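Local coordinates for putative O-GlcNAcase nagJ (Clostridium perfringens, PDB 6PV5), which probably hydrolyses N-acetylhexosamine linkages as a family 84 glycoside hydrolase, this chain holding its N-terminal, catalytic and post-catalytic helical parts, at residues E183-M188 against W457-Y462; D259-I264 against V296-I301; E530-V535 against A567-I572. All blocks are in the same frame, centred on the assembly; numbering follows the deposited sequence. Where two conformers were deposited one is given.

Contact 1 of 3, residues E183-M188 against W457-Y462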
loop_
_atom_site.group_PDB
_atom_site.type_symbol
_atom_site.label_atom_id
_atom_site.label_comp_id
_atom_site.label_asym_id
_atom_site.label_seq_id
_atom_site.Cartn_x
_atom_site.Cartn_y
_atom_site.Cartn_z
ATOM N N GLU A 183 8.570 8.505 -13.634
ATOM C CA GLU A 183 9.553 7.953 -12.710
ATOM C C GLU A 183 9.038 8.111 -11.276
ATOM O O GLU A 183 8.200 8.966 -10.992
ATOM C CB GLU A 183 10.901 8.676 -12.843
ATOM C CG GLU A 183 10.792 10.180 -12.647
ATOM C CD GLU A 183 12.079 10.983 -12.766
ATOM O OE1 GLU A 183 13.114 10.395 -13.152
ATOM O OE2 GLU A 183 12.041 12.198 -12.475
ATOM N N PRO A 184 9.555 7.306 -10.329
ATOM C CA PRO A 184 9.054 7.301 -8.951
ATOM C C PRO A 184 9.623 8.323 -7.967
ATOM O O PRO A 184 10.827 8.591 -7.975
ATOM C CB PRO A 184 9.499 5.918 -8.461
ATOM C CG PRO A 184 10.789 5.624 -9.232
ATOM C CD PRO A 184 10.600 6.298 -10.572
ATOM N N SER A 185 8.752 8.808 -7.063
ATOM C CA SER A 185 9.114 9.667 -5.940
ATOM C C SER A 185 10.029 8.929 -4.967
ATOM O O SER A 185 10.978 9.509 -4.452
ATOM C CB SER A 185 7.887 10.149 -5.203
ATOM O OG SER A 185 6.997 10.839 -6.070
ATOM N N PHE A 186 9.697 7.674 -4.654
ATOM C CA PHE A 186 10.476 6.929 -3.678
ATOM C C PHE A 186 11.118 5.752 -4.389
ATOM O O PHE A 186 10.471 5.138 -5.233
ATOM C CB PHE A 186 9.617 6.409 -2.519
ATOM C CG PHE A 186 8.949 7.461 -1.665
ATOM C CD1 PHE A 186 9.517 7.876 -0.474
ATOM C CD2 PHE A 186 7.745 8.030 -2.048
ATOM C CE1 PHE A 186 8.903 8.849 0.305
ATOM C CE2 PHE A 186 7.132 8.999 -1.266
ATOM C CZ PHE A 186 7.710 9.401 -0.084
ATOM N N LYS A 187 12.368 5.449 -4.027
ATOM C CA LYS A 187 13.147 4.457 -4.749
ATOM C C LYS A 187 12.761 3.068 -4.262
ATOM O O LYS A 187 13.002 2.077 -4.953
ATOM C CB LYS A 187 14.653 4.661 -4.555
ATOM C CG LYS A 187 15.154 4.389 -3.145
ATOM C CD LYS A 187 16.659 4.537 -2.974
ATOM C CE LYS A 187 17.082 4.150 -1.571
ATOM N NZ LYS A 187 18.552 4.005 -1.433
ATOM N N MET A 188 12.237 3.011 -3.030
ATOM C CA MET A 188 11.676 1.776 -2.517
ATOM C C MET A 188 10.215 2.006 -2.125
ATOM O O MET A 188 9.910 2.882 -1.309
ATOM C CB MET A 188 12.458 1.222 -1.331
ATOM C CG MET A 188 12.171 -0.246 -1.143
ATOM S SD MET A 188 12.571 -0.903 0.475
ATOM C CE MET A 188 12.730 -2.632 0.036
ATOM N N TRP A 457 4.671 6.205 -5.682
ATOM C CA TRP A 457 5.139 6.449 -7.033
ATOM C C TRP A 457 5.157 7.948 -7.330
ATOM O O TRP A 457 6.046 8.426 -8.019
ATOM C CB TRP A 457 4.304 5.684 -8.066
ATOM C CG TRP A 457 4.837 5.858 -9.453
ATOM C CD1 TRP A 457 4.450 6.786 -10.377
ATOM C CD2 TRP A 457 5.922 5.123 -10.052
ATOM N NE1 TRP A 457 5.190 6.653 -11.519
ATOM C CE2 TRP A 457 6.114 5.654 -11.346
ATOM C CE3 TRP A 457 6.749 4.081 -9.625
ATOM C CZ2 TRP A 457 7.104 5.178 -12.205
ATOM C CZ3 TRP A 457 7.726 3.612 -10.477
ATOM C CH2 TRP A 457 7.894 4.152 -11.752
ATOM N N ASN A 458 4.153 8.680 -6.840
ATOM C CA ASN A 458 3.946 10.061 -7.244
ATOM C C ASN A 458 3.370 10.815 -6.053
ATOM O O ASN A 458 2.170 11.110 -6.025
ATOM C CB ASN A 458 3.110 10.163 -8.529
ATOM C CG ASN A 458 3.014 11.553 -9.146
ATOM O OD1 ASN A 458 3.324 12.565 -8.519
ATOM N ND2 ASN A 458 2.529 11.629 -10.377
ATOM N N SER A 459 4.257 11.133 -5.093
ATOM C CA SER A 459 3.870 11.755 -3.836
ATOM C C SER A 459 3.484 13.209 -4.050
ATOM O O SER A 459 2.598 13.741 -3.384
ATOM C CB SER A 459 4.933 11.610 -2.782
ATOM O OG SER A 459 6.142 12.234 -3.188
ATOM N N VAL A 460 4.141 13.839 -5.018
ATOM C CA VAL A 460 3.899 15.238 -5.316
ATOM C C VAL A 460 2.461 15.455 -5.784
ATOM O O VAL A 460 1.808 16.397 -5.345
ATOM C CB VAL A 460 4.956 15.766 -6.307
ATOM C CG1 VAL A 460 4.436 16.886 -7.202
ATOM C CG2 VAL A 460 6.210 16.187 -5.556
ATOM N N SER A 461 1.956 14.598 -6.672
ATOM C CA SER A 461 0.614 14.874 -7.172
ATOM C C SER A 461 -0.471 14.064 -6.437
ATOM O O SER A 461 -1.654 14.230 -6.718
ATOM C CB SER A 461 0.537 14.723 -8.667
ATOM O OG SER A 461 0.901 13.408 -9.054
ATOM N N TYR A 462 -0.081 13.235 -5.458
ATOM C CA TYR A 462 -1.026 12.369 -4.758
ATOM C C TYR A 462 -2.102 13.194 -4.068
ATOM O O TYR A 462 -1.776 14.023 -3.231
ATOM C CB TYR A 462 -0.323 11.581 -3.652
ATOM C CG TYR A 462 -1.221 10.691 -2.817
ATOM C CD1 TYR A 462 -1.680 9.475 -3.316
ATOM C CD2 TYR A 462 -1.594 11.059 -1.527
ATOM C CE1 TYR A 462 -2.477 8.629 -2.552
ATOM C CE2 TYR A 462 -2.387 10.230 -0.745
ATOM C CZ TYR A 462 -2.828 9.019 -1.269
ATOM O OH TYR A 462 -3.602 8.201 -0.528
HETATM O O HOH W 1 6.948 11.009 -9.437
#

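Contact 2 of 3, residues D259-I264 against V296-I301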
loop_
_atom_site.group_PDB
_atom_site.type_symbol
_atom_site.label_atom_id
_atom_site.label_comp_id
_atom_site.label_asym_id
_atom_site.label_seq_id
_atom_site.Cartn_x
_atom_site.Cartn_y
_atom_site.Cartn_z
ATOM N N ASP A 259 11.398 -6.774 -5.543
ATOM C CA ASP A 259 12.448 -7.300 -4.683
ATOM C C ASP A 259 11.838 -8.107 -3.550
ATOM O O ASP A 259 11.097 -7.571 -2.723
ATOM C CB ASP A 259 13.331 -6.206 -4.070
ATOM C CG ASP A 259 14.186 -5.505 -5.103
ATOM O OD1 ASP A 259 14.702 -6.207 -6.003
ATOM O OD2 ASP A 259 14.329 -4.271 -5.003
ATOM N N PHE A 260 12.184 -9.398 -3.521
ATOM C CA PHE A 260 11.884 -10.219 -2.375
ATOM C C PHE A 260 12.936 -9.914 -1.321
ATOM O O PHE A 260 14.108 -10.255 -1.495
ATOM C CB PHE A 260 11.886 -11.707 -2.740
ATOM C CG PHE A 260 11.407 -12.602 -1.629
ATOM C CD1 PHE A 260 12.269 -13.046 -0.649
ATOM C CD2 PHE A 260 10.090 -13.024 -1.581
ATOM C CE1 PHE A 260 11.823 -13.881 0.363
ATOM C CE2 PHE A 260 9.636 -13.844 -0.563
ATOM C CZ PHE A 260 10.506 -14.290 0.399
ATOM N N VAL A 261 12.495 -9.278 -0.232
ATOM C CA VAL A 261 13.380 -8.927 0.869
ATOM C C VAL A 261 13.165 -9.926 1.999
ATOM O O VAL A 261 12.066 -10.027 2.543
ATOM C CB VAL A 261 13.152 -7.472 1.335
ATOM C CG1 VAL A 261 14.136 -7.073 2.421
ATOM C CG2 VAL A 261 13.206 -6.489 0.174
ATOM N N PHE A 262 14.216 -10.652 2.373
ATOM C CA PHE A 262 14.089 -11.564 3.495
ATOM C C PHE A 262 14.531 -10.879 4.782
ATOM O O PHE A 262 15.666 -10.399 4.879
ATOM C CB PHE A 262 14.902 -12.844 3.270
ATOM C CG PHE A 262 14.602 -13.898 4.306
ATOM C CD1 PHE A 262 13.648 -14.880 4.060
ATOM C CD2 PHE A 262 15.208 -13.869 5.544
ATOM C CE1 PHE A 262 13.337 -15.834 5.015
ATOM C CE2 PHE A 262 14.911 -14.839 6.493
ATOM C CZ PHE A 262 13.965 -15.812 6.234
ATOM N N ALA A 263 13.647 -10.907 5.791
ATOM C CA ALA A 263 13.903 -10.257 7.064
ATOM C C ALA A 263 14.293 -11.292 8.109
ATOM O O ALA A 263 13.644 -12.331 8.224
ATOM C CB ALA A 263 12.695 -9.454 7.515
ATOM N N ILE A 264 15.323 -10.957 8.898
ATOM C CA ILE A 264 15.834 -11.775 9.986
ATOM C C ILE A 264 15.703 -10.983 11.287
ATOM O O ILE A 264 16.118 -9.829 11.342
ATOM C CB ILE A 264 17.314 -12.133 9.719
ATOM C CG1 ILE A 264 17.499 -12.752 8.334
ATOM C CG2 ILE A 264 17.833 -13.057 10.805
ATOM C CD1 ILE A 264 18.937 -12.855 7.885
ATOM N N VAL A 296 17.446 -15.153 -3.025
ATOM C CA VAL A 296 17.280 -13.899 -2.289
ATOM C C VAL A 296 18.460 -12.959 -2.550
ATOM O O VAL A 296 19.606 -13.289 -2.248
ATOM C CB VAL A 296 17.077 -14.125 -0.782
ATOM C CG1 VAL A 296 16.776 -12.818 -0.062
ATOM C CG2 VAL A 296 15.988 -15.148 -0.492
ATOM N N ARG A 297 18.139 -11.768 -3.069
ATOM C CA ARG A 297 19.074 -10.689 -3.334
ATOM C C ARG A 297 18.853 -9.466 -2.422
ATOM O O ARG A 297 19.589 -8.488 -2.548
ATOM C CB ARG A 297 18.937 -10.264 -4.803
ATOM C CG ARG A 297 19.312 -11.336 -5.823
ATOM C CD ARG A 297 20.792 -11.701 -5.789
ATOM N NE ARG A 297 21.176 -12.739 -6.740
ATOM C CZ ARG A 297 21.139 -14.048 -6.489
ATOM N NH1 ARG A 297 20.730 -14.494 -5.313
ATOM N NH2 ARG A 297 21.516 -14.910 -7.418
ATOM N N SER A 298 17.834 -9.472 -1.535
ATOM C CA SER A 298 17.617 -8.361 -0.607
ATOM C C SER A 298 17.385 -8.882 0.802
ATOM O O SER A 298 16.613 -9.819 0.995
ATOM C CB SER A 298 16.467 -7.489 -1.009
ATOM O OG SER A 298 16.733 -6.758 -2.202
ATOM N N PHE A 299 18.036 -8.244 1.783
ATOM C CA PHE A 299 18.022 -8.719 3.153
ATOM C C PHE A 299 17.718 -7.559 4.104
ATOM O O PHE A 299 17.997 -6.394 3.812
ATOM C CB PHE A 299 19.370 -9.332 3.537
ATOM C CG PHE A 299 19.807 -10.477 2.657
ATOM C CD1 PHE A 299 20.277 -10.254 1.372
ATOM C CD2 PHE A 299 19.720 -11.782 3.110
ATOM C CE1 PHE A 299 20.658 -11.311 0.559
ATOM C CE2 PHE A 299 20.095 -12.837 2.294
ATOM C CZ PHE A 299 20.559 -12.600 1.023
ATOM N N ALA A 300 17.171 -7.913 5.268
ATOM C CA ALA A 300 16.922 -6.939 6.312
ATOM C C ALA A 300 17.211 -7.629 7.624
ATOM O O ALA A 300 16.901 -8.806 7.780
ATOM C CB ALA A 300 15.486 -6.444 6.245
ATOM N N ILE A 301 17.863 -6.902 8.529
ATOM C CA ILE A 301 18.024 -7.389 9.884
ATOM C C ILE A 301 17.285 -6.417 10.800
ATOM O O ILE A 301 17.574 -5.219 10.796
ATOM C CB ILE A 301 19.514 -7.520 10.265
ATOM C CG1 ILE A 301 20.312 -8.326 9.235
ATOM C CG2 ILE A 301 19.649 -8.093 11.666
ATOM C CD1 ILE A 301 21.776 -8.492 9.584
HETATM O O HOH W 2 15.905 -8.179 -4.401
HETATM O O HOH W 3 15.631 -10.429 -3.774
#

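Contact 3 of 3, residues E530-V535 against A567-I572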
loop_
_atom_site.group_PDB
_atom_site.type_symbol
_atom_site.label_atom_id
_atom_site.label_comp_id
_atom_site.label_asym_id
_atom_site.label_seq_id
_atom_site.Cartn_x
_atom_site.Cartn_y
_atom_site.Cartn_z
ATOM N N GLU A 530 -28.466 9.249 3.617
ATOM C CA GLU A 530 -27.299 8.432 3.945
ATOM C C GLU A 530 -27.723 7.058 4.479
ATOM O O GLU A 530 -27.270 6.036 3.976
ATOM C CB GLU A 530 -26.383 9.151 4.928
ATOM C CG GLU A 530 -25.086 8.386 5.221
ATOM C CD GLU A 530 -24.230 7.951 4.034
ATOM O OE1 GLU A 530 -24.375 8.530 2.928
ATOM O OE2 GLU A 530 -23.395 7.036 4.221
ATOM N N PHE A 531 -28.649 7.047 5.451
ATOM C CA PHE A 531 -29.061 5.839 6.150
ATOM C C PHE A 531 -29.773 4.890 5.190
ATOM O O PHE A 531 -29.652 3.669 5.331
ATOM C CB PHE A 531 -29.907 6.147 7.393
ATOM C CG PHE A 531 -29.222 6.919 8.499
ATOM C CD1 PHE A 531 -27.887 6.693 8.823
ATOM C CD2 PHE A 531 -29.923 7.862 9.243
ATOM C CE1 PHE A 531 -27.277 7.399 9.856
ATOM C CE2 PHE A 531 -29.315 8.564 10.277
ATOM C CZ PHE A 531 -27.989 8.330 10.582
ATOM N N SER A 532 -30.496 5.443 4.204
ATOM C CA SER A 532 -31.168 4.589 3.234
ATOM C C SER A 532 -30.138 3.901 2.336
ATOM O O SER A 532 -30.345 2.769 1.921
ATOM C CB SER A 532 -32.187 5.335 2.404
ATOM O OG SER A 532 -33.088 6.024 3.257
ATOM N N LYS A 533 -29.043 4.592 2.014
ATOM C CA LYS A 533 -28.031 3.966 1.174
ATOM C C LYS A 533 -27.357 2.849 1.967
ATOM O O LYS A 533 -27.101 1.788 1.420
ATOM C CB LYS A 533 -27.005 4.993 0.692
ATOM C CG LYS A 533 -27.547 6.037 -0.272
ATOM C CD LYS A 533 -26.547 7.141 -0.481
ATOM C CE LYS A 533 -27.097 8.260 -1.334
ATOM N NZ LYS A 533 -26.153 9.400 -1.412
ATOM N N MET A 534 -27.137 3.087 3.265
ATOM C CA MET A 534 -26.514 2.122 4.157
ATOM C C MET A 534 -27.365 0.857 4.221
ATOM O O MET A 534 -26.833 -0.254 4.256
ATOM C CB MET A 534 -26.328 2.690 5.573
ATOM C CG MET A 534 -25.331 3.851 5.641
ATOM S SD MET A 534 -25.123 4.548 7.308
ATOM C CE MET A 534 -24.460 3.177 8.251
ATOM N N VAL A 535 -28.692 1.033 4.229
ATOM C CA VAL A 535 -29.596 -0.109 4.236
ATOM C C VAL A 535 -29.414 -0.946 2.969
ATOM O O VAL A 535 -29.447 -2.171 3.044
ATOM C CB VAL A 535 -31.069 0.287 4.464
ATOM C CG1 VAL A 535 -32.027 -0.857 4.153
ATOM C CG2 VAL A 535 -31.279 0.771 5.893
ATOM N N ALA A 567 -31.084 1.533 12.122
ATOM C CA ALA A 567 -31.083 2.204 13.412
ATOM C C ALA A 567 -31.084 3.715 13.189
ATOM O O ALA A 567 -31.727 4.460 13.939
ATOM C CB ALA A 567 -29.906 1.747 14.236
ATOM N N GLY A 568 -30.368 4.164 12.146
ATOM C CA GLY A 568 -30.302 5.586 11.843
ATOM C C GLY A 568 -31.665 6.112 11.379
ATOM O O GLY A 568 -32.103 7.164 11.822
ATOM N N LEU A 569 -32.330 5.366 10.493
ATOM C CA LEU A 569 -33.683 5.703 10.053
ATOM C C LEU A 569 -34.640 5.803 11.246
ATOM O O LEU A 569 -35.446 6.733 11.298
ATOM C CB LEU A 569 -34.176 4.684 9.022
ATOM C CG LEU A 569 -33.450 4.742 7.681
ATOM C CD1 LEU A 569 -33.892 3.611 6.749
ATOM C CD2 LEU A 569 -33.618 6.127 7.039
ATOM N N LYS A 570 -34.519 4.875 12.214
ATOM C CA LYS A 570 -35.367 4.887 13.400
ATOM C C LYS A 570 -35.054 6.096 14.285
ATOM O O LYS A 570 -35.969 6.706 14.834
ATOM C CB LYS A 570 -35.249 3.590 14.209
ATOM C CG LYS A 570 -36.201 3.461 15.395
ATOM C CD LYS A 570 -37.674 3.510 15.020
ATOM C CE LYS A 570 -38.052 2.485 13.972
ATOM N NZ LYS A 570 -39.452 2.685 13.532
ATOM N N SER A 571 -33.765 6.451 14.407
ATOM C CA SER A 571 -33.375 7.592 15.219
ATOM C C SER A 571 -33.989 8.881 14.668
ATOM O O SER A 571 -34.397 9.745 15.450
ATOM C CB SER A 571 -31.876 7.706 15.360
ATOM O OG SER A 571 -31.356 6.529 15.958
ATOM N N ILE A 572 -34.042 9.017 13.339
ATOM C CA ILE A 572 -34.656 10.193 12.743
ATOM C C ILE A 572 -36.130 10.220 13.147
ATOM O O ILE A 572 -36.638 11.254 13.586
ATOM C CB ILE A 572 -34.454 10.235 11.212
ATOM C CG1 ILE A 572 -33.023 10.630 10.845
ATOM C CG2 ILE A 572 -35.467 11.160 10.547
ATOM C CD1 ILE A 572 -32.705 10.418 9.388
#

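Contact 1 of 3, residues E183-M188 against W457-Y462
Pro184 lies on the indole of Trp457 where the linker from strand 174-182 into strand 188-192, the first strand of the (beta/alpha)8 barrel, crosses the end of helix 446-457. Along the proline ring, CB rests over CE3 and CZ3 of Trp457, CG reaches CZ3 more loosely and CD sits 3.6 Å from Trp457 CH2. The CB contact is a CH-pi interaction, CB standing 3.8 Å from the centroid of the six-membered ring of Trp457. Trp457 turns back under the linker because its CG is anti to the backbone N (chi1 -176°), and the carbonyl group of Glu183 covers the same face nearer the rim. The indole NE1 is tied to Asp182, just before the linker.

Ser185 supplies the polar half. Its backbone N donates to Trp457 O over 2.9 Å, and its OG donates to the same oxygen over 3.2 Å; both come from one face of the carbonyl plane. A water bridges Glu183 O and Trp457 O, adding a further donor to the carbonyl of the last helical residue. With OG beside its own backbone N (chi1 -57°), Ser185 also accepts from the loop beyond the helix: Ser459 N donates to Ser185 OG over 2.9 Å, nearly straight at 162°. Past this bond, Phe186 CE2 meets Ser459 CB obliquely at 3.7 Å.

Contact 2 of 3, residues D259-I264 against V296-I301
Val261 and Ser298 face each other across neighbouring parallel strands of the (beta/alpha)8 barrel, the third and fourth in order, joined through helix 274-294 as a beta-alpha-beta crossover. On this face of the sheet, the forked Val261 spans two small residues: CG2 leans on Ser298 CB at 3.6 Å, while CG1 reaches forward to Ala300 CB at 4.1 Å. The two methyls divide this way because CG1 is anti to the backbone N (chi1 -176°) and CG2 lies beside it. Ala263 continues the row with its methyl near that of Ala300, so small groups accept the broader valine on this side.

The other face, turned to the surrounding helices, carries the larger bumps of Phe262, Ile264, Phe299 and Ile301. Val296, in the loop just before strand 298-302, adds to this side: it pushes CG1 against Phe262 CB at 3.8 Å, and the same methyl lies over one face of the Phe299 ring, toward its rim. Its CG2 approaches the Phe260 ring obliquely. Val296 thus fills the hollow among three phenylalanines, with Leu291 of helix 274-294 and Ile250 of helix 243-255 packing on it from outside. Ile264 brings CG1 to the edge of the Phe262 ring, in its plane.

Backbone bonds stitch the strands together: Phe262 N to Ser298 O, Ala300 N to Phe262 O and Ile264 N to Ala300 O. Where the strands begin, water takes over. One molecule donates to Phe260 O and accepts from Arg297 N; another bridges the side chains of Asp259 and Ser298, lying 2.8 Å from Asp259 OD1 and 2.7 Å from Ser298 OG.

Contact 3 of 3, residues E530-V535 against A567-I572
The Phe531 ring lies flat against the backbone of Gly568, whose CA sits over the ring centre in a CH-pi contact, 3.5 Å from the centroid and 14° off the normal. On the rim, Ile572 CD1 comes near the ring plane, 3.8 Å from Phe531 CD2, and Met534 SD from the same helix as the phenylalanine lies at the edge in plane. Val612 of helix 612-619 also touches the Phe531 side chain. The carbonyl carbon of Gly568 comes close to one ortho carbon, 3.3 Å from Phe531 CD2.

This is a crossing of two consecutive long helices, 521-544 and 548-579, which form an antiparallel helical hairpin in the helical domain that, by sequence family, resembles the hyaluronidase post-catalytic domain. The short segments run at 151° with axes 8.9 Å apart. Phe531 projects onto the opposing helix at Gly568, where the missing side chain lets the ring lie directly on main chain; a CB there would come within 2.5 Å of Phe531 CG. The CG of Phe531, beside its backbone N (chi1 -64°), aims the ring at this spot.

Leu569 fills the flank. Its CD2 packs 3.7 Å from Phe531 CB and also meets Ser532 OG, whose hydroxyl is bonded to Gln528 O one turn back in its own helix. The other branch, CD1, reaches Val535 CG2 at 4.0 Å, the two side chains meeting at a slant. Within the second helix, Ser571 OG turns back to Ala567 O, giving that carbonyl a second donor besides Ser571 N.

No hydrogen bond joins the two segments: they are held by dispersion and the CH-pi contact, while their serine hydroxyls are satisfied within their own helices, so the fit depends on shape.

Contact 2 lies between two barrel strands and contact 1 at the entry to the barrel; their centres are about 22 Å apart, and they touch: Met188 CE, on the first strand, packs 3.9 Å from Val261 CG2, on the third. Contact 1 joins that entry with the end of a late helix, so the chain between its segments includes both strands of contact 2. Contact 3 follows in sequence within the helical domain, its centre about 40 Å from that of contact 1 and about 49 Å from that of contact 2, on the opposite side of the chain's centre from contact 2. Asp305, the predicted proton donor, follows shortly after strand 298-302, but none of the three contacts lies at that site.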